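Long-range contact in cytochrome P450 (Bacillus megaterium, PDB 5L92), which binds corticosterone close to its heme and probably oxidises steroids as a cytochrome P450 monooxygenase: residues L274-Y285 with E331-H342. Numbering follows the deposited sequence.
Sequences LLPSGIEEVLRY and EVFKIDRKPNVH
E281 and R337 form the central salt bridge. R337 NE meets the syn side of E281 OE2 at 2.9 Å, tilted out of the carboxylate plane. K334 N bonds to E281 OE2 at 2.8 Å, on its anti side. R284 grips the carboxylate side-on: NE bonds to E281 OE1, and NH2 to OE2 from above that plane. E281 has CG anti to the backbone N (chi1 171°) and bends at chi2, which turns the carboxylate to the arginines. R284 and R337 cross at about a right angle, the CZ of each over the rim of the other's face, planes 43° apart. The carboxylate lies at the edge of both groups and probably offsets the like charges. E281 and R284 form the ExxR motif of the P450 K helix; with R337 from the meander loop they make the family's E-R-R triad. With an alanine replacing this glutamate, both arginines would probably lose their shared negative charge and K334 N its acceptor.

H342 NE2 donates to E280 OE1 at 2.9 Å, in the imidazole plane; E280 also pairs with R359. S277 OG donates to I335 O at 3.0 Å.

In the apolar packing, F333 CB sits over the Y285 ring centre, and the F333 ring turns its edge to that ring, planes at 65°. L274 CD1 touches I335 CD1.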
loop_
_atom_site.group_PDB
_atom_site.type_symbol
_atom_site.label_atom_id
_atom_site.label_comp_id
_atom_site.label_asym_id
_atom_site.label_seq_id
_atom_site.Cartn_x
_atom_site.Cartn_y
_atom_site.Cartn_z
ATOM N N LEU A 274 -9.612 -17.054 -13.264
ATOM C CA LEU A 274 -10.171 -15.810 -12.737
ATOM C C LEU A 274 -9.351 -15.194 -11.604
ATOM O O LEU A 274 -9.754 -14.136 -11.103
ATOM C CB LEU A 274 -11.595 -16.023 -12.236
ATOM C CG LEU A 274 -12.666 -16.303 -13.309
ATOM C CD1 LEU A 274 -14.021 -16.401 -12.672
ATOM C CD2 LEU A 274 -12.707 -15.263 -14.407
ATOM N N LEU A 275 -8.237 -15.820 -11.174
ATOM C CA LEU A 275 -7.507 -15.307 -10.018
ATOM C C LEU A 275 -7.034 -13.875 -10.253
ATOM O O LEU A 275 -7.368 -13.017 -9.424
ATOM C CB LEU A 275 -6.351 -16.238 -9.630
ATOM C CG LEU A 275 -5.535 -15.752 -8.408
ATOM C CD1 LEU A 275 -6.401 -15.422 -7.187
ATOM C CD2 LEU A 275 -4.503 -16.758 -8.006
ATOM N N PRO A 276 -6.363 -13.529 -11.374
ATOM C CA PRO A 276 -6.001 -12.108 -11.602
ATOM C C PRO A 276 -7.170 -11.135 -11.534
ATOM O O PRO A 276 -7.044 -10.087 -10.903
ATOM C CB PRO A 276 -5.361 -12.114 -13.006
ATOM C CG PRO A 276 -4.876 -13.493 -13.209
ATOM C CD PRO A 276 -5.812 -14.410 -12.426
ATOM N N SER A 277 -8.304 -11.451 -12.163
ATOM C CA SER A 277 -9.471 -10.574 -12.121
ATOM C C SER A 277 -10.014 -10.448 -10.707
ATOM O O SER A 277 -10.477 -9.374 -10.299
ATOM C CB SER A 277 -10.551 -11.118 -13.070
ATOM O OG SER A 277 -11.710 -10.304 -13.078
ATOM N N GLY A 278 -9.972 -11.533 -9.950
ATOM C CA GLY A 278 -10.402 -11.492 -8.559
ATOM C C GLY A 278 -9.501 -10.612 -7.710
ATOM O O GLY A 278 -9.973 -9.906 -6.818
ATOM N N ILE A 279 -8.205 -10.591 -8.016
ATOM C CA ILE A 279 -7.296 -9.755 -7.259
ATOM C C ILE A 279 -7.565 -8.301 -7.580
ATOM O O ILE A 279 -7.453 -7.449 -6.708
ATOM C CB ILE A 279 -5.834 -10.171 -7.537
ATOM C CG1 ILE A 279 -5.520 -11.493 -6.845
ATOM C CG2 ILE A 279 -4.819 -9.095 -7.096
ATOM C CD1 ILE A 279 -4.199 -12.153 -7.319
ATOM N N GLU A 280 -7.919 -7.990 -8.831
ATOM C CA GLU A 280 -8.282 -6.626 -9.179
ATOM C C GLU A 280 -9.557 -6.196 -8.468
ATOM O O GLU A 280 -9.712 -5.010 -8.132
ATOM C CB GLU A 280 -8.446 -6.488 -10.692
ATOM C CG GLU A 280 -7.168 -6.773 -11.508
ATOM C CD GLU A 280 -5.968 -5.883 -11.101
ATOM O OE1 GLU A 280 -6.052 -4.641 -11.168
ATOM O OE2 GLU A 280 -4.936 -6.439 -10.726
ATOM N N GLU A 281 -10.471 -7.136 -8.226
ATOM C CA GLU A 281 -11.697 -6.804 -7.527
ATOM C C GLU A 281 -11.483 -6.727 -6.016
ATOM O O GLU A 281 -12.227 -6.022 -5.359
ATOM C CB GLU A 281 -12.807 -7.793 -7.959
ATOM C CG GLU A 281 -14.135 -7.782 -7.203
ATOM C CD GLU A 281 -14.936 -6.567 -7.514
ATOM O OE1 GLU A 281 -14.337 -5.617 -8.033
ATOM O OE2 GLU A 281 -16.148 -6.565 -7.293
ATOM N N VAL A 282 -10.445 -7.334 -5.446
ATOM C CA VAL A 282 -10.073 -6.951 -4.080
ATOM C C VAL A 282 -9.471 -5.544 -4.056
ATOM O O VAL A 282 -9.824 -4.722 -3.202
ATOM C CB VAL A 282 -9.122 -7.973 -3.455
ATOM C CG1 VAL A 282 -8.822 -7.574 -2.024
ATOM C CG2 VAL A 282 -9.735 -9.375 -3.496
ATOM N N LEU A 283 -8.562 -5.238 -4.994
ATOM C CA LEU A 283 -8.014 -3.883 -5.052
ATOM C C LEU A 283 -9.109 -2.824 -5.088
ATOM O O LEU A 283 -8.908 -1.698 -4.616
ATOM C CB LEU A 283 -7.125 -3.718 -6.289
ATOM C CG LEU A 283 -5.794 -4.444 -6.126
ATOM C CD1 LEU A 283 -5.116 -4.666 -7.475
ATOM C CD2 LEU A 283 -4.871 -3.652 -5.166
ATOM N N ARG A 284 -10.250 -3.146 -5.670
ATOM C CA ARG A 284 -11.383 -2.214 -5.721
ATOM C C ARG A 284 -12.179 -2.233 -4.416
ATOM O O ARG A 284 -12.527 -1.175 -3.871
ATOM C CB ARG A 284 -12.312 -2.590 -6.900
ATOM C CG ARG A 284 -13.347 -1.510 -7.226
ATOM C CD ARG A 284 -14.615 -1.995 -8.004
ATOM N NE ARG A 284 -15.383 -3.073 -7.354
ATOM C CZ ARG A 284 -16.514 -2.908 -6.667
ATOM N NH1 ARG A 284 -17.054 -1.714 -6.494
ATOM N NH2 ARG A 284 -17.111 -3.950 -6.129
ATOM N N TYR A 285 -12.488 -3.436 -3.916
ATOM C CA TYR A 285 -13.484 -3.665 -2.872
ATOM C C TYR A 285 -12.916 -3.491 -1.467
ATOM O O TYR A 285 -13.604 -2.971 -0.586
ATOM C CB TYR A 285 -14.076 -5.079 -3.047
ATOM C CG TYR A 285 -15.368 -5.332 -2.305
ATOM C CD1 TYR A 285 -16.591 -4.860 -2.787
ATOM C CD2 TYR A 285 -15.367 -6.049 -1.136
ATOM C CE1 TYR A 285 -17.770 -5.118 -2.090
ATOM C CE2 TYR A 285 -16.511 -6.321 -0.461
ATOM C CZ TYR A 285 -17.711 -5.857 -0.922
ATOM O OH TYR A 285 -18.826 -6.138 -0.195
ATOM N N GLU A 331 -21.581 -2.253 -4.556
ATOM C CA GLU A 331 -21.394 -2.850 -3.268
ATOM C C GLU A 331 -21.270 -4.387 -3.330
ATOM O O GLU A 331 -21.199 -5.035 -2.335
ATOM C CB GLU A 331 -22.448 -2.344 -2.277
ATOM C CG GLU A 331 -22.693 -0.816 -2.203
ATOM C CD GLU A 331 -21.507 0.109 -1.734
ATOM O OE1 GLU A 331 -20.923 -0.067 -0.695
ATOM O OE2 GLU A 331 -21.199 1.114 -2.376
ATOM N N VAL A 332 -21.211 -4.938 -4.528
ATOM C CA VAL A 332 -21.069 -6.349 -4.727
ATOM C C VAL A 332 -19.725 -6.790 -5.244
ATOM O O VAL A 332 -19.274 -6.366 -6.259
ATOM C CB VAL A 332 -22.159 -6.890 -5.670
ATOM C CG1 VAL A 332 -22.026 -8.361 -5.869
ATOM C CG2 VAL A 332 -23.515 -6.607 -5.104
ATOM N N PHE A 333 -19.127 -7.676 -4.493
ATOM C CA PHE A 333 -17.877 -8.306 -4.850
ATOM C C PHE A 333 -18.103 -9.300 -5.997
ATOM O O PHE A 333 -18.791 -10.250 -5.864
ATOM C CB PHE A 333 -17.275 -8.989 -3.647
ATOM C CG PHE A 333 -15.944 -9.577 -3.880
ATOM C CD1 PHE A 333 -14.825 -8.808 -3.900
ATOM C CD2 PHE A 333 -15.808 -10.913 -4.050
ATOM C CE1 PHE A 333 -13.607 -9.362 -4.091
ATOM C CE2 PHE A 333 -14.591 -11.476 -4.252
ATOM C CZ PHE A 333 -13.490 -10.703 -4.270
ATOM N N LYS A 334 -17.495 -9.050 -7.128
ATOM C CA LYS A 334 -17.662 -9.912 -8.303
ATOM C C LYS A 334 -16.286 -10.328 -8.815
ATOM O O LYS A 334 -15.572 -9.502 -9.397
ATOM C CB LYS A 334 -18.427 -9.187 -9.411
ATOM C CG LYS A 334 -19.847 -8.764 -9.068
ATOM C CD LYS A 334 -20.550 -8.125 -10.293
ATOM C CE LYS A 334 -21.901 -7.499 -9.969
ATOM N NZ LYS A 334 -22.251 -6.447 -10.985
ATOM N N ILE A 335 -15.901 -11.597 -8.629
ATOM C CA ILE A 335 -14.529 -11.952 -8.998
ATOM C C ILE A 335 -14.267 -11.750 -10.478
ATOM O O ILE A 335 -13.107 -11.750 -10.887
ATOM C CB ILE A 335 -14.116 -13.402 -8.666
ATOM C CG1 ILE A 335 -15.021 -14.440 -9.362
ATOM C CG2 ILE A 335 -13.959 -13.645 -7.166
ATOM C CD1 ILE A 335 -14.453 -15.894 -9.217
ATOM N N ASP A 336 -15.308 -11.650 -11.312
ATOM C CA ASP A 336 -15.132 -11.510 -12.753
ATOM C C ASP A 336 -15.400 -10.093 -13.222
ATOM O O ASP A 336 -15.537 -9.874 -14.430
ATOM C CB ASP A 336 -16.030 -12.509 -13.516
ATOM C CG ASP A 336 -17.533 -12.352 -13.200
ATOM O OD1 ASP A 336 -17.918 -11.831 -12.132
ATOM O OD2 ASP A 336 -18.345 -12.789 -14.037
ATOM N N ARG A 337 -15.432 -9.120 -12.295
ATOM C CA ARG A 337 -15.884 -7.768 -12.602
ATOM C C ARG A 337 -15.164 -7.167 -13.798
ATOM O O ARG A 337 -13.926 -7.123 -13.849
ATOM C CB ARG A 337 -15.713 -6.843 -11.388
ATOM C CG ARG A 337 -16.194 -5.441 -11.687
ATOM C CD ARG A 337 -16.255 -4.536 -10.477
ATOM N NE ARG A 337 -17.247 -4.953 -9.494
ATOM C CZ ARG A 337 -18.497 -4.518 -9.472
ATOM N NH1 ARG A 337 -18.930 -3.652 -10.394
ATOM N NH2 ARG A 337 -19.312 -4.947 -8.522
ATOM N N LYS A 338 -15.962 -6.657 -14.739
ATOM C CA LYS A 338 -15.490 -6.012 -15.975
ATOM C C LYS A 338 -16.504 -4.953 -16.372
ATOM O O LYS A 338 -17.709 -5.222 -16.410
ATOM C CB LYS A 338 -15.318 -6.987 -17.144
ATOM C CG LYS A 338 -14.063 -7.819 -17.098
ATOM C CD LYS A 338 -13.889 -8.701 -18.365
ATOM C CE LYS A 338 -13.666 -7.857 -19.641
ATOM N NZ LYS A 338 -13.067 -8.632 -20.783
ATOM N N PRO A 339 -16.042 -3.724 -16.623
ATOM C CA PRO A 339 -14.673 -3.230 -16.461
ATOM C C PRO A 339 -14.334 -3.048 -14.970
ATOM O O PRO A 339 -15.180 -3.234 -14.125
ATOM C CB PRO A 339 -14.707 -1.891 -17.206
ATOM C CG PRO A 339 -16.100 -1.399 -16.955
ATOM C CD PRO A 339 -16.980 -2.643 -16.969
ATOM N N ASN A 340 -13.088 -2.695 -14.657
ATOM C CA ASN A 340 -12.713 -2.451 -13.269
ATOM C C ASN A 340 -11.556 -1.446 -13.294
ATOM O O ASN A 340 -10.377 -1.782 -13.137
ATOM C CB ASN A 340 -12.342 -3.757 -12.563
ATOM C CG ASN A 340 -12.052 -3.570 -11.055
ATOM O OD1 ASN A 340 -12.082 -2.461 -10.520
ATOM N ND2 ASN A 340 -11.783 -4.661 -10.386
ATOM N N VAL A 341 -11.903 -0.188 -13.506
ATOM C CA VAL A 341 -10.887 0.831 -13.697
ATOM C C VAL A 341 -10.662 1.487 -12.351
ATOM O O VAL A 341 -10.968 2.656 -12.150
ATOM C CB VAL A 341 -11.263 1.844 -14.790
ATOM C CG1 VAL A 341 -10.054 2.777 -15.042
ATOM C CG2 VAL A 341 -11.609 1.095 -16.132
ATOM N N HIS A 342 -10.155 0.712 -11.409
ATOM C CA HIS A 342 -9.976 1.241 -10.083
ATOM C C HIS A 342 -8.680 2.054 -10.024
ATOM O O HIS A 342 -7.866 2.062 -10.947
ATOM C CB HIS A 342 -9.958 0.107 -9.091
ATOM C CG HIS A 342 -8.811 -0.804 -9.321
ATOM N ND1 HIS A 342 -7.519 -0.470 -8.966
ATOM C CD2 HIS A 342 -8.733 -1.984 -9.977
ATOM C CE1 HIS A 342 -6.705 -1.439 -9.335
ATOM N NE2 HIS A 342 -7.416 -2.371 -9.948
HETATM O O HOH W 1 -11.833 -7.464 -11.845
HETATM O O HOH W 2 -20.288 -8.510 -2.104
#